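Local atomic coordinates of endo-1,4-beta-xylanase (Pseudoalteromonas haloplanktis, PDB entry 1H12), a protein that hydrolyses internal beta-1,4 linkages of xylan as a cold-adapted family 8 glycoside hydrolase, and may also cleave beta-1,4-glucosidic bonds of cellulose and related glucans. Residues N45-Y50 against L371-G376; G83-V88 against A150-N155; E146-F151 against Y203-F208. All blocks are in the same frame, centred on the assembly; numbering follows the deposited sequence. Where two conformers were deposited one is given.

Interaction 1. Residues N45-Y50 against L371-G376; sequences NTQQLY and LSQPTG
Q47 packs against Q373 and P374 where two surface loops of the family 8 (alpha/alpha)6 barrel meet. Loop 45-50 leads from helix 29-40 into strand 50-55. Loop 371-376 joins helix 358-369 to helix 379-392. No direct hydrogen bond crosses between these loops, but three waters bridge them. One water lies 2.8 Å from both T46 O and G376 N, donating to the first and accepting from the second. Another donates to Q47 O and to P374 O. The third accepts from Q47 NE2 and donates to Q373 O. Two CA-H...O contacts add to the bridges. T375 CA is 3.5 Å from T46 O, and Q47 CA is 3.5 Å from P374 O. The remaining contacts are van der Waals. The Q47 side chain lies across that of Q373, with Q47 CG 3.7 Å from Q373 CD and the amide planes 38° apart. A bend about the CB-CG bond of Q47 (chi2 80°) brings its NE2 beside T375 CG2, at 3.8 Å. The Q373 amide is fixed by T36 O and N39 ND2, which tie this loop to helix 29-40. P374 touches E342, a residue of the xylose pocket. At the surface, the T46 and T375 side chains run alongside each other, with their CG2 methyls 3.8 Å apart.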
ATOM      1  N   ASN A  45     -17.394  13.528   8.674  1.00 14.33           N
ATOM      2  CA  ASN A  45     -17.926  12.284   9.141  1.00 16.05           C
ATOM      3  C   ASN A  45     -18.583  11.483   8.096  1.00 15.42           C
ATOM      4  O   ASN A  45     -19.445  10.657   8.419  1.00 18.50           O
ATOM      5  CB  ASN A  45     -18.894  12.449  10.358  1.00 20.73           C
ATOM      6  N   THR A  46     -18.208  11.681   6.843  1.00 13.49           N
ATOM      7  CA  THR A  46     -18.866  11.051   5.694  1.00 13.73           C
ATOM      8  C   THR A  46     -17.831  10.214   4.951  1.00 11.96           C
ATOM      9  O   THR A  46     -17.817   8.992   5.104  1.00 13.18           O
ATOM     10  CB  THR A  46     -19.565  12.106   4.894  1.00 14.93           C
ATOM     11  OG1 THR A  46     -20.509  12.820   5.760  1.00 17.10           O
ATOM     12  CG2 THR A  46     -20.429  11.422   3.781  1.00 18.04           C
ATOM     13  N   GLN A  47     -16.984  10.855   4.195  1.00 10.53           N
ATOM     14  CA  GLN A  47     -15.802  10.204   3.635  1.00 10.37           C
ATOM     15  C   GLN A  47     -14.599  10.216   4.615  1.00  9.80           C
ATOM     16  O   GLN A  47     -13.639   9.471   4.425  1.00  9.92           O
ATOM     17  CB  GLN A  47     -15.328  10.920   2.378  1.00 10.54           C
ATOM     18  CG  GLN A  47     -16.318  11.001   1.247  1.00 11.53           C
ATOM     19  CD  GLN A  47     -17.368  12.107   1.391  1.00 13.07           C
ATOM     20  OE1 GLN A  47     -17.200  13.010   2.217  1.00 13.46           O
ATOM     21  NE2 GLN A  47     -18.459  12.009   0.608  1.00 15.76           N
ATOM     22  N   GLN A  48     -14.680  11.083   5.620  1.00  9.80           N
ATOM     23  CA  GLN A  48     -13.576  11.387   6.495  1.00  9.70           C
ATOM     24  C   GLN A  48     -12.920  10.134   7.070  1.00  9.25           C
ATOM     25  O   GLN A  48     -13.571   9.259   7.664  1.00  9.73           O
ATOM     26  CB  GLN A  48     -14.103  12.248   7.641  1.00 10.52           C
ATOM     27  CG  GLN A  48     -13.059  12.601   8.684  1.00 11.04           C
ATOM     28  CD  GLN A  48     -13.620  13.434   9.843  1.00 12.87           C
ATOM     29  OE1 GLN A  48     -14.861  13.669   9.928  1.00 13.72           O
ATOM     30  NE2 GLN A  48     -12.744  13.863  10.727  1.00 12.24           N
ATOM     31  N   LEU A  49     -11.570  10.137   7.000  1.00  8.62           N
ATOM     32  CA  LEU A  49     -10.753   9.141   7.683  1.00  8.33           C
ATOM     33  C   LEU A  49      -9.739   9.770   8.678  1.00  8.01           C
ATOM     34  O   LEU A  49      -9.160   9.040   9.479  1.00  8.79           O
ATOM     35  CB  LEU A  49      -9.999   8.247   6.685  1.00  8.33           C
ATOM     36  CG  LEU A  49     -10.909   7.290   5.939  1.00  9.85           C
ATOM     37  CD1 LEU A  49     -10.166   6.581   4.838  1.00 10.58           C
ATOM     38  CD2 LEU A  49     -11.546   6.294   6.899  1.00 11.27           C
ATOM     39  N   TYR A  50      -9.499  11.060   8.550  1.00  8.40           N
ATOM     40  CA  TYR A  50      -8.485  11.785   9.297  1.00  8.66           C
ATOM     41  C   TYR A  50      -9.131  12.463  10.497  1.00  8.59           C
ATOM     42  O   TYR A  50      -9.985  13.335  10.311  1.00  9.80           O
ATOM     43  CB  TYR A  50      -7.887  12.818   8.343  1.00 10.02           C
ATOM     44  CG  TYR A  50      -6.994  13.916   8.877  1.00  8.86           C
ATOM     45  CD1 TYR A  50      -7.447  15.249   8.952  1.00  8.85           C
ATOM     46  CD2 TYR A  50      -5.659  13.690   9.125  1.00  8.82           C
ATOM     47  CE1 TYR A  50      -6.589  16.267   9.264  1.00  9.12           C
ATOM     48  CE2 TYR A  50      -4.812  14.719   9.442  1.00  9.15           C
ATOM     49  CZ  TYR A  50      -5.279  16.030   9.536  1.00  9.27           C
ATOM     50  OH  TYR A  50      -4.406  17.044   9.865  1.00 10.23           O
ATOM     51  N   LEU A 371     -17.119   5.434  -9.622  1.00 13.55           N
ATOM     52  CA  LEU A 371     -17.491   5.304  -8.223  1.00 12.23           C
ATOM     53  C   LEU A 371     -17.611   6.642  -7.532  1.00 12.87           C
ATOM     54  O   LEU A 371     -16.880   7.566  -7.842  1.00 14.80           O
ATOM     55  CB  LEU A 371     -16.374   4.576  -7.462  1.00 12.65           C
ATOM     56  CG  LEU A 371     -16.154   3.104  -7.888  1.00 13.68           C
ATOM     57  CD1 LEU A 371     -14.877   2.623  -7.218  1.00 14.39           C
ATOM     58  CD2 LEU A 371     -17.348   2.236  -7.509  1.00 17.12           C
ATOM     59  N   SER A 372     -18.506   6.691  -6.552  1.00 13.68           N
ATOM     60  CA  SER A 372     -18.378   7.790  -5.594  0.50 13.68           C
ATOM     61  C   SER A 372     -17.327   7.405  -4.533  1.00 12.42           C
ATOM     62  O   SER A 372     -17.079   6.231  -4.223  1.00 13.48           O
ATOM     63  CB  SER A 372     -19.738   7.900  -4.858  0.50 14.11           C
ATOM     64  OG  SER A 372     -20.824   8.263  -5.699  0.50 14.02           O
ATOM     65  N   GLN A 373     -16.774   8.427  -3.902  1.00 12.75           N
ATOM     66  CA  GLN A 373     -15.759   8.207  -2.882  1.00 11.49           C
ATOM     67  C   GLN A 373     -16.358   7.403  -1.745  1.00 11.11           C
ATOM     68  O   GLN A 373     -17.487   7.676  -1.353  1.00 12.12           O
ATOM     69  CB  GLN A 373     -15.240   9.562  -2.393  1.00 12.31           C
ATOM     70  CG  GLN A 373     -14.137   9.437  -1.381  1.00 11.06           C
ATOM     71  CD  GLN A 373     -13.461  10.731  -1.061  1.00 11.34           C
ATOM     72  OE1 GLN A 373     -13.926  11.806  -1.514  1.00 13.21           O
ATOM     73  NE2 GLN A 373     -12.344  10.683  -0.343  1.00 10.60           N
ATOM     74  N   PRO A 374     -15.628   6.455  -1.181  1.00 10.52           N
ATOM     75  CA  PRO A 374     -16.195   5.640  -0.111  1.00 10.55           C
ATOM     76  C   PRO A 374     -16.723   6.389   1.088  1.00 11.26           C
ATOM     77  O   PRO A 374     -16.108   7.362   1.580  1.00 11.32           O
ATOM     78  CB  PRO A 374     -15.036   4.722   0.281  1.00 10.35           C
ATOM     79  CG  PRO A 374     -14.320   4.547  -0.983  1.00 11.05           C
ATOM     80  CD  PRO A 374     -14.327   5.932  -1.639  1.00 10.53           C
ATOM     81  N   THR A 375     -17.869   5.917   1.585  1.00 11.78           N
ATOM     82  CA  THR A 375     -18.513   6.390   2.796  1.00 12.58           C
ATOM     83  C   THR A 375     -18.949   5.162   3.609  1.00 12.65           C
ATOM     84  O   THR A 375     -18.801   4.024   3.168  1.00 14.16           O
ATOM     85  CB  THR A 375     -19.741   7.267   2.497  1.00 13.41           C
ATOM     86  OG1 THR A 375     -20.688   6.487   1.743  1.00 15.54           O
ATOM     87  CG2 THR A 375     -19.337   8.470   1.660  1.00 14.43           C
ATOM     88  N   GLY A 376     -19.500   5.400   4.775  1.00 14.33           N
ATOM     89  CA  GLY A 376     -20.025   4.329   5.551  1.00 14.61           C
ATOM     90  C   GLY A 376     -19.000   3.519   6.312  1.00 13.74           C
ATOM     91  O   GLY A 376     -17.830   3.889   6.496  1.00 13.44           O
TER
HETATM   92  O   HOH W   1     -20.092   7.777   6.148  1.00 19.36           O
HETATM   93  O   HOH W   2     -13.403   7.632   2.271  1.00 10.28           O
HETATM   94  O   HOH W   3     -18.830  10.088  -1.580  1.00 14.75           O

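Interaction 2. Residues G83-V88 against A150-N155; sequences GMTAAV and AFALLN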
ATOM      1  N   GLY A  83      -1.914   7.453   4.580  1.00  6.93           N
ATOM      2  CA  GLY A  83      -2.366   8.837   4.680  1.00  7.27           C
ATOM      3  C   GLY A  83      -1.229   9.836   4.571  1.00  6.92           C
ATOM      4  O   GLY A  83      -1.363  10.863   3.918  1.00  7.44           O
ATOM      5  N   MET A  84      -0.101   9.541   5.212  1.00  7.08           N
ATOM      6  CA  MET A  84       1.077  10.390   5.049  1.00  6.80           C
ATOM      7  C   MET A  84       1.546  10.436   3.601  1.00  6.73           C
ATOM      8  O   MET A  84       1.949  11.486   3.081  1.00  7.36           O
ATOM      9  CB  MET A  84       2.217   9.892   5.951  1.00  6.90           C
ATOM     10  CG  MET A  84       2.015  10.222   7.433  1.00  7.01           C
ATOM     11  SD  MET A  84       3.119   9.325   8.519  1.00  7.53           S
ATOM     12  CE  MET A  84       4.722   9.820   7.858  1.00  8.47           C
ATOM     13  N   THR A  85       1.526   9.294   2.940  1.00  6.62           N
ATOM     14  CA  THR A  85       1.937   9.212   1.559  1.00  6.77           C
ATOM     15  C   THR A  85       1.044  10.086   0.674  1.00  6.86           C
ATOM     16  O   THR A  85       1.514  10.839  -0.168  1.00  7.75           O
ATOM     17  CB  THR A  85       1.983   7.758   1.106  1.00  7.25           C
ATOM     18  OG1 THR A  85       2.909   7.036   1.906  1.00  7.62           O
ATOM     19  CG2 THR A  85       2.428   7.634  -0.333  1.00  8.52           C
ATOM     20  N   ALA A  86      -0.264   9.983   0.877  1.00  7.43           N
ATOM     21  CA  ALA A  86      -1.164  10.814   0.123  1.00  7.32           C
ATOM     22  C   ALA A  86      -0.900  12.284   0.356  1.00  8.15           C
ATOM     23  O   ALA A  86      -0.894  13.108  -0.577  1.00  8.48           O
ATOM     24  CB  ALA A  86      -2.613  10.463   0.479  1.00  8.66           C
ATOM     25  N   ALA A  87      -0.707  12.657   1.621  1.00  7.51           N
ATOM     26  CA  ALA A  87      -0.467  14.061   1.954  1.00  7.92           C
ATOM     27  C   ALA A  87       0.777  14.606   1.264  1.00  7.17           C
ATOM     28  O   ALA A  87       0.764  15.700   0.719  1.00  8.30           O
ATOM     29  CB  ALA A  87      -0.393  14.193   3.488  1.00  8.27           C
ATOM     30  N   VAL A  88       1.905  13.863   1.297  1.00  7.57           N
ATOM     31  CA  VAL A  88       3.124  14.412   0.697  1.00  7.61           C
ATOM     32  C   VAL A  88       2.952  14.562  -0.805  1.00  7.56           C
ATOM     33  O   VAL A  88       3.467  15.519  -1.392  1.00  8.26           O
ATOM     34  CB  VAL A  88       4.388  13.655   1.100  1.00  7.76           C
ATOM     35  CG1 VAL A  88       4.492  12.260   0.519  1.00  9.19           C
ATOM     36  CG2 VAL A  88       5.630  14.457   0.746  1.00  8.85           C
ATOM     37  N   ALA A 150       8.773   5.126   5.711  1.00  6.60           N
ATOM     38  CA  ALA A 150      10.090   5.533   5.207  1.00  6.89           C
ATOM     39  C   ALA A 150       9.976   6.261   3.886  1.00  6.75           C
ATOM     40  O   ALA A 150      10.612   7.296   3.663  1.00  7.45           O
ATOM     41  CB  ALA A 150      10.974   4.317   5.061  1.00  7.75           C
ATOM     42  N   PHE A 151       9.178   5.701   2.985  1.00  6.65           N
ATOM     43  CA  PHE A 151       8.930   6.311   1.685  1.00  6.74           C
ATOM     44  C   PHE A 151       8.387   7.741   1.850  1.00  6.71           C
ATOM     45  O   PHE A 151       8.873   8.696   1.233  1.00  7.15           O
ATOM     46  CB  PHE A 151       7.967   5.443   0.886  1.00  7.22           C
ATOM     47  CG  PHE A 151       7.621   6.011  -0.454  1.00  6.93           C
ATOM     48  CD1 PHE A 151       8.520   5.983  -1.527  1.00  7.47           C
ATOM     49  CD2 PHE A 151       6.384   6.584  -0.675  1.00  7.48           C
ATOM     50  CE1 PHE A 151       8.232   6.533  -2.732  1.00  7.83           C
ATOM     51  CE2 PHE A 151       6.054   7.125  -1.890  1.00  7.91           C
ATOM     52  CZ  PHE A 151       6.988   7.112  -2.933  1.00  8.18           C
ATOM     53  N   ALA A 152       7.333   7.883   2.639  1.00  6.85           N
ATOM     54  CA  ALA A 152       6.713   9.164   2.806  1.00  6.84           C
ATOM     55  C   ALA A 152       7.638  10.195   3.429  1.00  6.75           C
ATOM     56  O   ALA A 152       7.679  11.360   3.001  1.00  7.29           O
ATOM     57  CB  ALA A 152       5.438   8.991   3.641  1.00  8.00           C
ATOM     58  N   LEU A 153       8.419   9.793   4.433  1.00  7.24           N
ATOM     59  CA  LEU A 153       9.361  10.671   5.111  1.00  7.09           C
ATOM     60  C   LEU A 153      10.486  11.146   4.185  1.00  7.55           C
ATOM     61  O   LEU A 153      10.898  12.317   4.230  1.00  7.67           O
ATOM     62  CB  LEU A 153       9.900   9.998   6.360  1.00  7.66           C
ATOM     63  CG  LEU A 153       8.893   9.870   7.504  1.00  7.28           C
ATOM     64  CD1 LEU A 153       9.360   8.798   8.478  1.00  8.47           C
ATOM     65  CD2 LEU A 153       8.674  11.195   8.225  1.00  8.23           C
ATOM     66  N   LEU A 154      11.005  10.246   3.340  1.00  7.20           N
ATOM     67  CA  LEU A 154      12.027  10.664   2.397  1.00  7.48           C
ATOM     68  C   LEU A 154      11.498  11.695   1.446  1.00  7.40           C
ATOM     69  O   LEU A 154      12.195  12.671   1.101  1.00  8.24           O
ATOM     70  CB  LEU A 154      12.562   9.463   1.614  1.00  7.83           C
ATOM     71  CG  LEU A 154      13.514   8.528   2.358  1.00  8.26           C
ATOM     72  CD1 LEU A 154      13.751   7.302   1.510  1.00  9.09           C
ATOM     73  CD2 LEU A 154      14.828   9.225   2.721  1.00  8.89           C
ATOM     74  N   ASN A 155      10.259  11.520   0.981  1.00  7.36           N
ATOM     75  CA  ASN A 155       9.639  12.500   0.096  1.00  7.80           C
ATOM     76  C   ASN A 155       9.381  13.833   0.801  1.00  7.50           C
ATOM     77  O   ASN A 155       9.566  14.882   0.215  1.00  8.51           O
ATOM     78  CB  ASN A 155       8.372  11.927  -0.511  1.00  7.62           C
ATOM     79  CG  ASN A 155       8.639  10.973  -1.666  1.00  7.82           C
ATOM     80  OD1 ASN A 155       8.575   9.672  -1.418  1.00 10.57           O
ATOM     81  ND2 ASN A 155       8.916  11.457  -2.778  1.00  6.57           N
TER
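T85 OG1 is hydrogen-bonded to S81 O, one turn back on its own helix, and rests 3.6 Å from A152 CB across the contact. This pair marks the point where helices 77-89 and 143-160 come together. The short segments run nearly parallel, 25° apart, with axes 8.7 Å from each other. With only a methyl at A152, the backbones come close: T85 CA and A152 CA are 4.9 Å apart. M84 flanks the same methyl, its CB 4.1 Å from A152 CB. The M84 chain then bends about its CG-SD bond (chi3 57°), and CE ends 4.2 Å from L153 CG. The other T85 branch, CG2, approaches the edge of the F151 ring, near its plane, at 4.0 Å from CE2. One turn further along, V88 sets both methyls against the CB of N155, with CG2 the nearer at 3.9 Å. The V88 side chain lies crosswise to that of N155. All of these residues are buried, and no hydrogen bond passes between the two segments. Helix 93-107 covers M84 and L153 through W100. Two neighbouring helices running the same way, with a further helix between them in sequence, are typical of the (alpha/alpha)6 barrel of glycoside hydrolase family 8.

Interaction 3. Residues E146-F151 against Y203-F208; sequences EEYFAF and YHIPAF
The F208 ring stands at the corner of Y148 and F151 and meets each in a different way. Against F151 it forms a face-to-face stack. The planes are only 8° from parallel and the ring centroids are 3.9 Å apart. F151 CB also lies over the same face of F208, a CH-pi contact. Against Y148 the geometry turns to edge-to-face. The F208 edge points at the face of Y148, with planes at 85° and centroids 5.0 Å apart. F208 CE2 sits 3.7 Å above the Y148 plane, over the ring centre. The three rings thus form a compact aromatic cluster, in which F208 presents a face to one partner and an edge to the other.

I205 holds F208 from its second face. Its CG1 lies anti to the carbonyl carbon (chi1 -47°), which leaves CG2 anti to the backbone N. This methyl lies 3.6 Å above the F208 ring, opposite F151. The CG1 branch is extended and reaches Y148, where CD1 is 3.5 Å from CE2. F208 is therefore covered on both faces, and the rotation of its ring is probably restricted.

E147 reaches across to the loop before helix 206-215. Its extended chain brings the carboxyl group to the Y203 carbonyl, with OE1 2.6 Å from Y203 O. An acid proton may lie between these two oxygens. The other oxygen, OE2, is hydrogen-bonded to Y209 OH, on the helix that follows the loop.

The contact is buried, its centre about 8 Å from the centre of the chain. It joins helix 143-160 to the start of helix 206-215, where I205 is the N-cap residue. Helix 77-89 touches Y148 through S81 and T85, and W82 meets the Y148 ring edge-to-face. Helix 283-296 covers I205 and A207, while helix 219-243 packs on H204 and P206.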
ATOM      1  N   GLU A 146       5.823   0.414   7.984  1.00  6.72           N
ATOM      2  CA  GLU A 146       7.150   0.992   8.069  1.00  6.84           C
ATOM      3  C   GLU A 146       7.698   1.306   6.675  1.00  6.87           C
ATOM      4  O   GLU A 146       8.344   2.350   6.501  1.00  6.91           O
ATOM      5  CB  GLU A 146       8.118   0.044   8.804  1.00  7.39           C
ATOM      6  CG  GLU A 146       7.930  -0.041  10.307  1.00  7.56           C
ATOM      7  CD  GLU A 146       6.858  -0.976  10.861  1.00  7.41           C
ATOM      8  OE1 GLU A 146       5.948  -1.380  10.079  1.00  7.70           O
ATOM      9  OE2 GLU A 146       6.953  -1.296  12.055  1.00  8.10           O
ATOM     10  N   GLU A 147       7.464   0.437   5.687  1.00  6.51           N
ATOM     11  CA  GLU A 147       7.904   0.738   4.341  1.00  6.51           C
ATOM     12  C   GLU A 147       7.340   2.057   3.827  1.00  6.44           C
ATOM     13  O   GLU A 147       8.066   2.893   3.271  1.00  7.01           O
ATOM     14  CB  GLU A 147       7.551  -0.400   3.370  1.00  6.86           C
ATOM     15  CG  GLU A 147       8.241  -1.706   3.677  1.00  7.18           C
ATOM     16  CD  GLU A 147       7.982  -2.778   2.665  1.00  7.25           C
ATOM     17  OE1 GLU A 147       6.734  -2.977   2.376  1.00  8.34           O
ATOM     18  OE2 GLU A 147       8.893  -3.407   2.139  1.00  7.81           O
ATOM     19  N   TYR A 148       6.018   2.230   3.952  1.00  6.60           N
ATOM     20  CA  TYR A 148       5.384   3.467   3.519  1.00  6.40           C
ATOM     21  C   TYR A 148       5.819   4.649   4.372  1.00  6.35           C
ATOM     22  O   TYR A 148       5.959   5.758   3.851  1.00  6.85           O
ATOM     23  CB  TYR A 148       3.866   3.343   3.463  1.00  6.44           C
ATOM     24  CG  TYR A 148       3.300   2.817   2.168  1.00  6.65           C
ATOM     25  CD1 TYR A 148       2.972   3.692   1.151  1.00  7.00           C
ATOM     26  CD2 TYR A 148       3.080   1.465   1.964  1.00  6.68           C
ATOM     27  CE1 TYR A 148       2.373   3.257   0.005  1.00  7.33           C
ATOM     28  CE2 TYR A 148       2.517   1.008   0.775  1.00  7.20           C
ATOM     29  CZ  TYR A 148       2.152   1.927  -0.199  1.00  6.97           C
ATOM     30  OH  TYR A 148       1.539   1.527  -1.366  1.00  8.60           O
ATOM     31  N   PHE A 149       6.024   4.470   5.700  1.00  6.36           N
ATOM     32  CA  PHE A 149       6.497   5.574   6.487  1.00  6.52           C
ATOM     33  C   PHE A 149       7.838   6.070   5.966  1.00  6.33           C
ATOM     34  O   PHE A 149       8.069   7.277   5.828  1.00  7.20           O
ATOM     35  CB  PHE A 149       6.686   5.216   7.978  1.00  6.82           C
ATOM     36  CG  PHE A 149       5.434   5.043   8.824  1.00  7.14           C
ATOM     37  CD1 PHE A 149       4.392   5.964   8.791  1.00  7.34           C
ATOM     38  CD2 PHE A 149       5.344   4.020   9.742  1.00  7.58           C
ATOM     39  CE1 PHE A 149       3.318   5.847   9.628  1.00  7.51           C
ATOM     40  CE2 PHE A 149       4.259   3.905  10.591  1.00  7.67           C
ATOM     41  CZ  PHE A 149       3.237   4.829  10.523  1.00  7.29           C
ATOM     42  N   ALA A 150       8.773   5.126   5.711  1.00  6.60           N
ATOM     43  CA  ALA A 150      10.090   5.533   5.207  1.00  6.89           C
ATOM     44  C   ALA A 150       9.976   6.261   3.886  1.00  6.75           C
ATOM     45  O   ALA A 150      10.612   7.296   3.663  1.00  7.45           O
ATOM     46  CB  ALA A 150      10.974   4.317   5.061  1.00  7.75           C
ATOM     47  N   PHE A 151       9.178   5.701   2.985  1.00  6.65           N
ATOM     48  CA  PHE A 151       8.930   6.311   1.685  1.00  6.74           C
ATOM     49  C   PHE A 151       8.387   7.741   1.850  1.00  6.71           C
ATOM     50  O   PHE A 151       8.873   8.696   1.233  1.00  7.15           O
ATOM     51  CB  PHE A 151       7.967   5.443   0.886  1.00  7.22           C
ATOM     52  CG  PHE A 151       7.621   6.011  -0.454  1.00  6.93           C
ATOM     53  CD1 PHE A 151       8.520   5.983  -1.527  1.00  7.47           C
ATOM     54  CD2 PHE A 151       6.384   6.584  -0.675  1.00  7.48           C
ATOM     55  CE1 PHE A 151       8.232   6.533  -2.732  1.00  7.83           C
ATOM     56  CE2 PHE A 151       6.054   7.125  -1.890  1.00  7.91           C
ATOM     57  CZ  PHE A 151       6.988   7.112  -2.933  1.00  8.18           C
ATOM     58  N   TYR A 203       3.350  -6.656   0.454  1.00  6.55           N
ATOM     59  CA  TYR A 203       4.347  -5.800   1.043  1.00  6.79           C
ATOM     60  C   TYR A 203       5.479  -5.446   0.086  1.00  7.33           C
ATOM     61  O   TYR A 203       6.331  -4.612   0.380  1.00  8.03           O
ATOM     62  CB  TYR A 203       4.955  -6.429   2.280  1.00  7.55           C
ATOM     63  CG  TYR A 203       4.035  -6.688   3.453  1.00  7.52           C
ATOM     64  CD1 TYR A 203       2.659  -6.389   3.428  1.00  7.39           C
ATOM     65  CD2 TYR A 203       4.542  -7.226   4.626  1.00  7.97           C
ATOM     66  CE1 TYR A 203       1.870  -6.626   4.530  1.00  7.70           C
ATOM     67  CE2 TYR A 203       3.749  -7.477   5.721  1.00  8.48           C
ATOM     68  CZ  TYR A 203       2.405  -7.162   5.688  1.00  8.07           C
ATOM     69  OH  TYR A 203       1.623  -7.370   6.814  1.00  9.81           O
ATOM     70  N   HIS A 204       5.531  -6.121  -1.072  1.00  7.45           N
ATOM     71  CA  HIS A 204       6.618  -5.955  -2.060  1.00  7.18           C
ATOM     72  C   HIS A 204       6.309  -4.802  -3.000  1.00  7.46           C
ATOM     73  O   HIS A 204       5.433  -4.903  -3.865  1.00  7.94           O
ATOM     74  CB  HIS A 204       6.778  -7.245  -2.823  1.00  7.28           C
ATOM     75  CG  HIS A 204       7.458  -8.292  -2.019  1.00  7.32           C
ATOM     76  ND1 HIS A 204       8.791  -8.533  -2.189  1.00  8.22           N
ATOM     77  CD2 HIS A 204       7.025  -9.064  -0.991  1.00  7.88           C
ATOM     78  CE1 HIS A 204       9.138  -9.445  -1.297  1.00  8.94           C
ATOM     79  NE2 HIS A 204       8.087  -9.792  -0.545  1.00  8.52           N
ATOM     80  N   ILE A 205       7.094  -3.714  -2.855  1.00  7.71           N
ATOM     81  CA  ILE A 205       6.945  -2.541  -3.720  1.00  7.75           C
ATOM     82  C   ILE A 205       8.328  -2.259  -4.251  1.00  7.61           C
ATOM     83  O   ILE A 205       9.075  -1.442  -3.687  1.00  7.75           O
ATOM     84  CB  ILE A 205       6.314  -1.366  -3.002  1.00  8.63           C
ATOM     85  CG1 ILE A 205       5.069  -1.824  -2.229  1.00 10.86           C
ATOM     86  CG2 ILE A 205       6.002  -0.276  -4.005  1.00 10.11           C
ATOM     87  CD1 ILE A 205       4.525  -0.861  -1.334  1.00 16.77           C
ATOM     88  N   PRO A 206       8.748  -2.917  -5.336  1.00  7.94           N
ATOM     89  CA  PRO A 206      10.168  -2.893  -5.686  1.00  7.90           C
ATOM     90  C   PRO A 206      10.717  -1.483  -5.934  1.00  7.68           C
ATOM     91  O   PRO A 206      11.812  -1.165  -5.495  1.00  8.20           O
ATOM     92  CB  PRO A 206      10.261  -3.805  -6.905  1.00  8.22           C
ATOM     93  CG  PRO A 206       9.141  -4.788  -6.684  1.00  9.07           C
ATOM     94  CD  PRO A 206       8.009  -3.960  -6.089  1.00  8.52           C
ATOM     95  N   ALA A 207       9.929  -0.623  -6.569  1.00  7.65           N
ATOM     96  CA  ALA A 207      10.371   0.722  -6.866  1.00  7.99           C
ATOM     97  C   ALA A 207      10.677   1.494  -5.611  1.00  7.55           C
ATOM     98  O   ALA A 207      11.540   2.391  -5.639  1.00  8.06           O
ATOM     99  CB  ALA A 207       9.338   1.444  -7.709  1.00  9.19           C
ATOM    100  N   PHE A 208       9.957   1.250  -4.513  1.00  7.60           N
ATOM    101  CA  PHE A 208      10.301   1.939  -3.265  1.00  7.13           C
ATOM    102  C   PHE A 208      11.752   1.641  -2.874  1.00  7.03           C
ATOM    103  O   PHE A 208      12.449   2.515  -2.389  1.00  7.63           O
ATOM    104  CB  PHE A 208       9.381   1.539  -2.100  1.00  7.20           C
ATOM    105  CG  PHE A 208       8.009   2.162  -2.091  1.00  7.07           C
ATOM    106  CD1 PHE A 208       7.526   2.925  -3.128  1.00  7.28           C
ATOM    107  CD2 PHE A 208       7.208   1.979  -0.966  1.00  8.26           C
ATOM    108  CE1 PHE A 208       6.246   3.466  -3.063  1.00  8.06           C
ATOM    109  CE2 PHE A 208       5.945   2.486  -0.918  1.00  8.27           C
ATOM    110  CZ  PHE A 208       5.447   3.230  -1.959  1.00  8.23           C
TER

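How the interactions relate
Interactions 2 and 3 are neighbours in the buried part of the protein, with centres about 10 Å apart. F151 takes part in both. It lies on helix 143-160, which packs on helix 77-89 in one and on segment 203-208 in the other. They also touch directly: T85 OG1 is 3.4 Å from Y148 CD1, and M84 SD is 3.6 Å from F149 CD1. Interaction 1 stands apart at the surface. Its centre is about 21 Å from that of interaction 2 and about 25 Å from that of interaction 3. It spans the longest sequence separation and encloses both of the others along the chain. It is also close to bound xylose, about 7 Å from the P374 side chain.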